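Local coordinates for protein glycoside Hydrolase (Bacteroides uniformis, PDB 5T9X) that probably hydrolyses glycosidic bonds of agarose-type polysaccharides as a family 16 glycoside hydrolase of a human gut bacterium, at residues D75-F88 with Q109-R121. Numbering follows the deposited sequence.
Sequences DFNYTADSNNKGNF and QRDHISVSDGCLR. With NA (sodium ion), chain D.
Phe76 lies flat against Leu120. Leu120 CB sits over the ring centre, 3.8 Å from the centroid and only 4° off the ring normal, a CH-pi contact. Leu120 CD2 reaches CZ of the same ring. Phe76 CG is anti to the carbonyl carbon (chi1 -63°), beside the backbone N, and this lays the ring over Leu120. Val331, Ile334 and Trp92 also meet this ring. Val115 is the other apolar centre. Its CG1 comes over one face of the Tyr78 ring, 4.2 Å from the centroid. Asn87 CB lies over the centre of the opposite face, so the ring is held between the two. Val115 CG2 meets Phe88 CD1 at 3.9 Å. Phe88 CG is anti to its backbone N (chi1 180°), which also carries the ring in to Ile113 CG2 and Leu120 CD1. The backbones join through one antiparallel hydrogen-bonded pair. Ala80 N gives to Val115 O at 2.9 Å, and Val115 N gives to Ala80 O. Farther along, a water takes the N-H of Ser82 and donates to Asp111 O and Ile113 O. At the other end, Asp75 O, Asn77 OD1 and Gly118 O bind a sodium ion, with Asn77 OD1 at 2.6 Å. Asp75 OD1 accepts from Asn77 N in an Asx turn. An alanine in place of Phe76 is likely to leave a gap over Leu120 and lose the contacts with Val331 and Trp92. Apolar contacts thus hold the loop along the 113-116/119-121 hairpin, while sodium ties loop and hairpin turn to Glu51 and Asp332, consistent with an edge of the family 16 beta-sandwich.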
loop_
_atom_site.group_PDB
_atom_site.type_symbol
_atom_site.label_atom_id
_atom_site.label_comp_id
_atom_site.label_asym_id
_atom_site.label_seq_id
_atom_site.Cartn_x
_atom_site.Cartn_y
_atom_site.Cartn_z
ATOM N N ASP A 75 -1.264 -1.549 -16.347
ATOM C CA ASP A 75 -2.311 -2.571 -16.322
ATOM C C ASP A 75 -1.788 -4.011 -16.099
ATOM O O ASP A 75 -2.577 -4.970 -15.973
ATOM C CB ASP A 75 -3.200 -2.477 -17.570
ATOM C CG ASP A 75 -2.483 -2.837 -18.877
ATOM O OD1 ASP A 75 -1.419 -3.502 -18.877
ATOM O OD2 ASP A 75 -3.029 -2.476 -19.937
ATOM N N PHE A 76 -0.469 -4.162 -16.070
ATOM C CA PHE A 76 0.183 -5.428 -15.774
ATOM C C PHE A 76 -0.223 -6.601 -16.679
ATOM O O PHE A 76 -0.181 -7.737 -16.237
ATOM C CB PHE A 76 -0.044 -5.796 -14.308
ATOM C CG PHE A 76 0.555 -4.829 -13.334
ATOM C CD1 PHE A 76 1.945 -4.676 -13.245
ATOM C CD2 PHE A 76 -0.238 -4.140 -12.440
ATOM C CE1 PHE A 76 2.508 -3.817 -12.317
ATOM C CE2 PHE A 76 0.326 -3.275 -11.515
ATOM C CZ PHE A 76 1.694 -3.101 -11.467
ATOM N N ASN A 77 -0.599 -6.338 -17.935
ATOM C CA ASN A 77 -1.017 -7.406 -18.866
ATOM C C ASN A 77 0.180 -7.816 -19.740
ATOM O O ASN A 77 0.273 -7.483 -20.928
ATOM C CB ASN A 77 -2.265 -6.996 -19.692
ATOM C CG ASN A 77 -3.530 -6.755 -18.810
ATOM O OD1 ASN A 77 -3.637 -7.207 -17.651
ATOM N ND2 ASN A 77 -4.503 -6.039 -19.373
ATOM N N TYR A 78 1.117 -8.491 -19.087
ATOM C CA TYR A 78 2.332 -9.034 -19.685
ATOM C C TYR A 78 2.882 -10.091 -18.721
ATOM O O TYR A 78 2.272 -10.372 -17.679
ATOM C CB TYR A 78 3.368 -7.927 -19.947
ATOM C CG TYR A 78 3.726 -7.048 -18.749
ATOM C CD1 TYR A 78 4.669 -7.473 -17.775
ATOM C CD2 TYR A 78 3.157 -5.785 -18.602
ATOM C CE1 TYR A 78 4.998 -6.657 -16.683
ATOM C CE2 TYR A 78 3.466 -4.972 -17.523
ATOM C CZ TYR A 78 4.382 -5.397 -16.557
ATOM O OH TYR A 78 4.684 -4.556 -15.499
ATOM N N THR A 79 4.016 -10.691 -19.061
ATOM C CA THR A 79 4.632 -11.722 -18.226
ATOM C C THR A 79 5.953 -11.227 -17.711
ATOM O O THR A 79 6.725 -10.634 -18.470
ATOM C CB THR A 79 4.826 -13.032 -19.010
ATOM O OG1 THR A 79 3.568 -13.692 -19.059
ATOM C CG2 THR A 79 5.809 -14.007 -18.306
ATOM N N ALA A 80 6.197 -11.455 -16.422
ATOM C CA ALA A 80 7.510 -11.169 -15.832
ATOM C C ALA A 80 7.787 -12.018 -14.611
ATOM O O ALA A 80 6.866 -12.436 -13.926
ATOM C CB ALA A 80 7.633 -9.689 -15.478
ATOM N N ASP A 81 9.069 -12.287 -14.372
ATOM C CA ASP A 81 9.557 -12.737 -13.053
ATOM C C ASP A 81 10.962 -12.137 -12.795
ATOM O O ASP A 81 11.416 -11.322 -13.603
ATOM C CB ASP A 81 9.491 -14.265 -12.915
ATOM C CG ASP A 81 10.222 -14.989 -14.013
ATOM O OD1 ASP A 81 11.444 -14.753 -14.205
ATOM O OD2 ASP A 81 9.556 -15.820 -14.666
ATOM N N SER A 82 11.615 -12.480 -11.672
ATOM C CA SER A 82 12.959 -11.930 -11.331
ATOM C C SER A 82 14.065 -12.193 -12.373
ATOM O O SER A 82 14.963 -11.362 -12.533
ATOM C CB SER A 82 13.435 -12.422 -9.955
ATOM O OG SER A 82 13.682 -13.820 -9.951
ATOM N N ASN A 83 13.983 -13.332 -13.070
ATOM C CA ASN A 83 14.951 -13.690 -14.126
ATOM C C ASN A 83 14.668 -13.097 -15.513
ATOM O O ASN A 83 15.597 -12.988 -16.318
ATOM C CB ASN A 83 15.064 -15.217 -14.250
ATOM C CG ASN A 83 15.885 -15.832 -13.131
ATOM O OD1 ASN A 83 16.872 -15.250 -12.669
ATOM N ND2 ASN A 83 15.488 -17.021 -12.697
ATOM N N ASN A 84 13.399 -12.759 -15.788
ATOM C CA ASN A 84 12.939 -12.240 -17.094
ATOM C C ASN A 84 11.975 -11.102 -16.866
ATOM O O ASN A 84 10.781 -11.266 -17.040
ATOM C CB ASN A 84 12.258 -13.347 -17.903
ATOM C CG ASN A 84 13.166 -14.530 -18.104
ATOM O OD1 ASN A 84 14.169 -14.426 -18.815
ATOM N ND2 ASN A 84 12.869 -15.642 -17.421
ATOM N N LYS A 85 12.516 -9.956 -16.465
ATOM C CA LYS A 85 11.704 -8.822 -16.055
ATOM C C LYS A 85 11.062 -8.138 -17.238
ATOM O O LYS A 85 9.900 -7.765 -17.167
ATOM C CB LYS A 85 12.513 -7.826 -15.238
ATOM C CG LYS A 85 12.807 -8.316 -13.817
ATOM C CD LYS A 85 13.675 -7.348 -13.012
ATOM C CE LYS A 85 15.034 -7.150 -13.657
ATOM N NZ LYS A 85 16.000 -6.515 -12.724
ATOM N N GLY A 86 11.799 -7.982 -18.330
ATOM C CA GLY A 86 11.202 -7.500 -19.566
ATOM C C GLY A 86 10.374 -6.248 -19.359
ATOM O O GLY A 86 10.922 -5.176 -19.111
ATOM N N ASN A 87 9.056 -6.393 -19.430
ATOM C CA ASN A 87 8.154 -5.229 -19.378
ATOM C C ASN A 87 8.010 -4.569 -18.014
ATOM O O ASN A 87 7.749 -3.376 -17.944
ATOM C CB ASN A 87 6.759 -5.584 -19.887
ATOM C CG ASN A 87 6.661 -5.509 -21.395
ATOM O OD1 ASN A 87 7.620 -5.829 -22.096
ATOM N ND2 ASN A 87 5.508 -5.059 -21.900
ATOM N N PHE A 88 8.132 -5.369 -16.958
ATOM C CA PHE A 88 8.188 -4.905 -15.566
ATOM C C PHE A 88 9.291 -3.851 -15.354
ATOM O O PHE A 88 9.045 -2.798 -14.790
ATOM C CB PHE A 88 8.402 -6.136 -14.651
ATOM C CG PHE A 88 8.489 -5.818 -13.205
ATOM C CD1 PHE A 88 7.337 -5.742 -12.431
ATOM C CD2 PHE A 88 9.733 -5.604 -12.604
ATOM C CE1 PHE A 88 7.417 -5.431 -11.088
ATOM C CE2 PHE A 88 9.819 -5.307 -11.259
ATOM C CZ PHE A 88 8.654 -5.219 -10.503
ATOM N N GLN A 109 12.248 -10.220 -0.904
ATOM C CA GLN A 109 12.987 -11.015 -1.880
ATOM C C GLN A 109 12.539 -10.612 -3.276
ATOM O O GLN A 109 11.333 -10.526 -3.532
ATOM C CB GLN A 109 12.672 -12.495 -1.696
ATOM C CG GLN A 109 13.028 -13.068 -0.336
ATOM C CD GLN A 109 14.526 -13.182 -0.126
ATOM O OE1 GLN A 109 15.092 -12.524 0.730
ATOM N NE2 GLN A 109 15.169 -14.005 -0.922
ATOM N N ARG A 110 13.487 -10.404 -4.184
ATOM C CA ARG A 110 13.152 -10.057 -5.576
ATOM C C ARG A 110 12.289 -11.135 -6.262
ATOM O O ARG A 110 11.323 -10.824 -6.981
ATOM C CB ARG A 110 14.423 -9.801 -6.402
ATOM C CG ARG A 110 15.190 -8.565 -5.982
ATOM C CD ARG A 110 16.410 -8.298 -6.835
ATOM N NE ARG A 110 17.148 -7.165 -6.289
ATOM C CZ ARG A 110 16.844 -5.875 -6.463
ATOM N NH1 ARG A 110 15.787 -5.489 -7.184
ATOM N NH2 ARG A 110 17.605 -4.944 -5.891
ATOM N N ASP A 111 12.630 -12.396 -6.014
ATOM C CA ASP A 111 11.943 -13.502 -6.681
ATOM C C ASP A 111 10.548 -13.782 -6.145
ATOM O O ASP A 111 9.884 -14.651 -6.670
ATOM C CB ASP A 111 12.815 -14.788 -6.679
ATOM C CG ASP A 111 12.963 -15.425 -5.293
ATOM O OD1 ASP A 111 12.220 -15.097 -4.348
ATOM O OD2 ASP A 111 13.838 -16.287 -5.146
ATOM N N HIS A 112 10.116 -13.067 -5.105
ATOM C CA HIS A 112 8.721 -13.128 -4.645
ATOM C C HIS A 112 7.808 -12.140 -5.384
ATOM O O HIS A 112 6.624 -12.029 -5.040
ATOM C CB HIS A 112 8.658 -12.960 -3.122
ATOM C CG HIS A 112 9.021 -14.207 -2.390
ATOM N ND1 HIS A 112 10.222 -14.859 -2.583
ATOM C CD2 HIS A 112 8.325 -14.962 -1.508
ATOM C CE1 HIS A 112 10.257 -15.949 -1.839
ATOM N NE2 HIS A 112 9.116 -16.039 -1.178
ATOM N N ILE A 113 8.352 -11.436 -6.390
ATOM C CA ILE A 113 7.577 -10.557 -7.264
ATOM C C ILE A 113 7.439 -11.158 -8.652
ATOM O O ILE A 113 8.441 -11.557 -9.263
ATOM C CB ILE A 113 8.278 -9.215 -7.468
ATOM C CG1 ILE A 113 8.481 -8.508 -6.135
ATOM C CG2 ILE A 113 7.531 -8.344 -8.474
ATOM C CD1 ILE A 113 7.217 -8.255 -5.345
ATOM N N SER A 114 6.221 -11.133 -9.188
ATOM C CA SER A 114 6.024 -11.466 -10.585
ATOM C C SER A 114 4.758 -10.850 -11.160
ATOM O O SER A 114 3.928 -10.289 -10.447
ATOM C CB SER A 114 6.003 -12.995 -10.764
ATOM O OG SER A 114 4.874 -13.597 -10.137
ATOM N N VAL A 115 4.647 -10.947 -12.480
ATOM C CA VAL A 115 3.474 -10.519 -13.218
ATOM C C VAL A 115 3.059 -11.663 -14.147
ATOM O O VAL A 115 3.879 -12.174 -14.923
ATOM C CB VAL A 115 3.758 -9.263 -14.033
ATOM C CG1 VAL A 115 2.475 -8.770 -14.669
ATOM C CG2 VAL A 115 4.360 -8.186 -13.146
ATOM N N SER A 116 1.797 -12.065 -14.024
ATOM C CA SER A 116 1.199 -13.106 -14.848
ATOM C C SER A 116 -0.310 -13.104 -14.699
ATOM O O SER A 116 -0.837 -12.727 -13.644
ATOM C CB SER A 116 1.739 -14.485 -14.464
ATOM O OG SER A 116 1.115 -14.968 -13.301
ATOM N N ASP A 117 -0.994 -13.552 -15.753
ATOM C CA ASP A 117 -2.457 -13.637 -15.763
ATOM C C ASP A 117 -3.139 -12.259 -15.507
ATOM O O ASP A 117 -4.190 -12.158 -14.879
ATOM C CB ASP A 117 -2.887 -14.683 -14.730
ATOM C CG ASP A 117 -4.171 -15.387 -15.105
ATOM O OD1 ASP A 117 -4.100 -16.357 -15.900
ATOM O OD2 ASP A 117 -5.246 -14.990 -14.587
ATOM N N GLY A 118 -2.512 -11.198 -15.992
ATOM C CA GLY A 118 -3.029 -9.854 -15.849
ATOM C C GLY A 118 -2.850 -9.156 -14.498
ATOM O O GLY A 118 -3.442 -8.077 -14.320
ATOM N N CYS A 119 -2.060 -9.725 -13.567
ATOM C CA CYS A 119 -1.801 -9.094 -12.278
ATOM C C CYS A 119 -0.346 -9.066 -11.856
ATOM O O CYS A 119 0.409 -9.983 -12.138
ATOM C CB CYS A 119 -2.529 -9.826 -11.173
ATOM S SG CYS A 119 -4.290 -9.808 -11.408
ATOM N N LEU A 120 0.004 -8.017 -11.121
ATOM C CA LEU A 120 1.176 -8.014 -10.261
ATOM C C LEU A 120 0.865 -8.965 -9.112
ATOM O O LEU A 120 -0.206 -8.902 -8.525
ATOM C CB LEU A 120 1.421 -6.616 -9.725
ATOM C CG LEU A 120 2.554 -6.470 -8.729
ATOM C CD1 LEU A 120 3.873 -6.868 -9.369
ATOM C CD2 LEU A 120 2.595 -5.043 -8.220
ATOM N N ARG A 121 1.793 -9.857 -8.821
ATOM C CA ARG A 121 1.592 -10.891 -7.825
ATOM C C ARG A 121 2.754 -10.840 -6.835
ATOM O O ARG A 121 3.922 -10.860 -7.244
ATOM C CB ARG A 121 1.524 -12.276 -8.482
ATOM C CG ARG A 121 0.541 -12.414 -9.657
ATOM C CD ARG A 121 0.691 -13.759 -10.387
ATOM N NE ARG A 121 0.549 -14.836 -9.411
ATOM C CZ ARG A 121 -0.600 -15.412 -9.043
ATOM N NH1 ARG A 121 -1.778 -15.091 -9.628
ATOM N NH2 ARG A 121 -0.559 -16.339 -8.074
HETATM NA NA NA D . -4.455 -6.224 -15.339
HETATM O O HOH W 1 9.979 -13.881 -9.576
#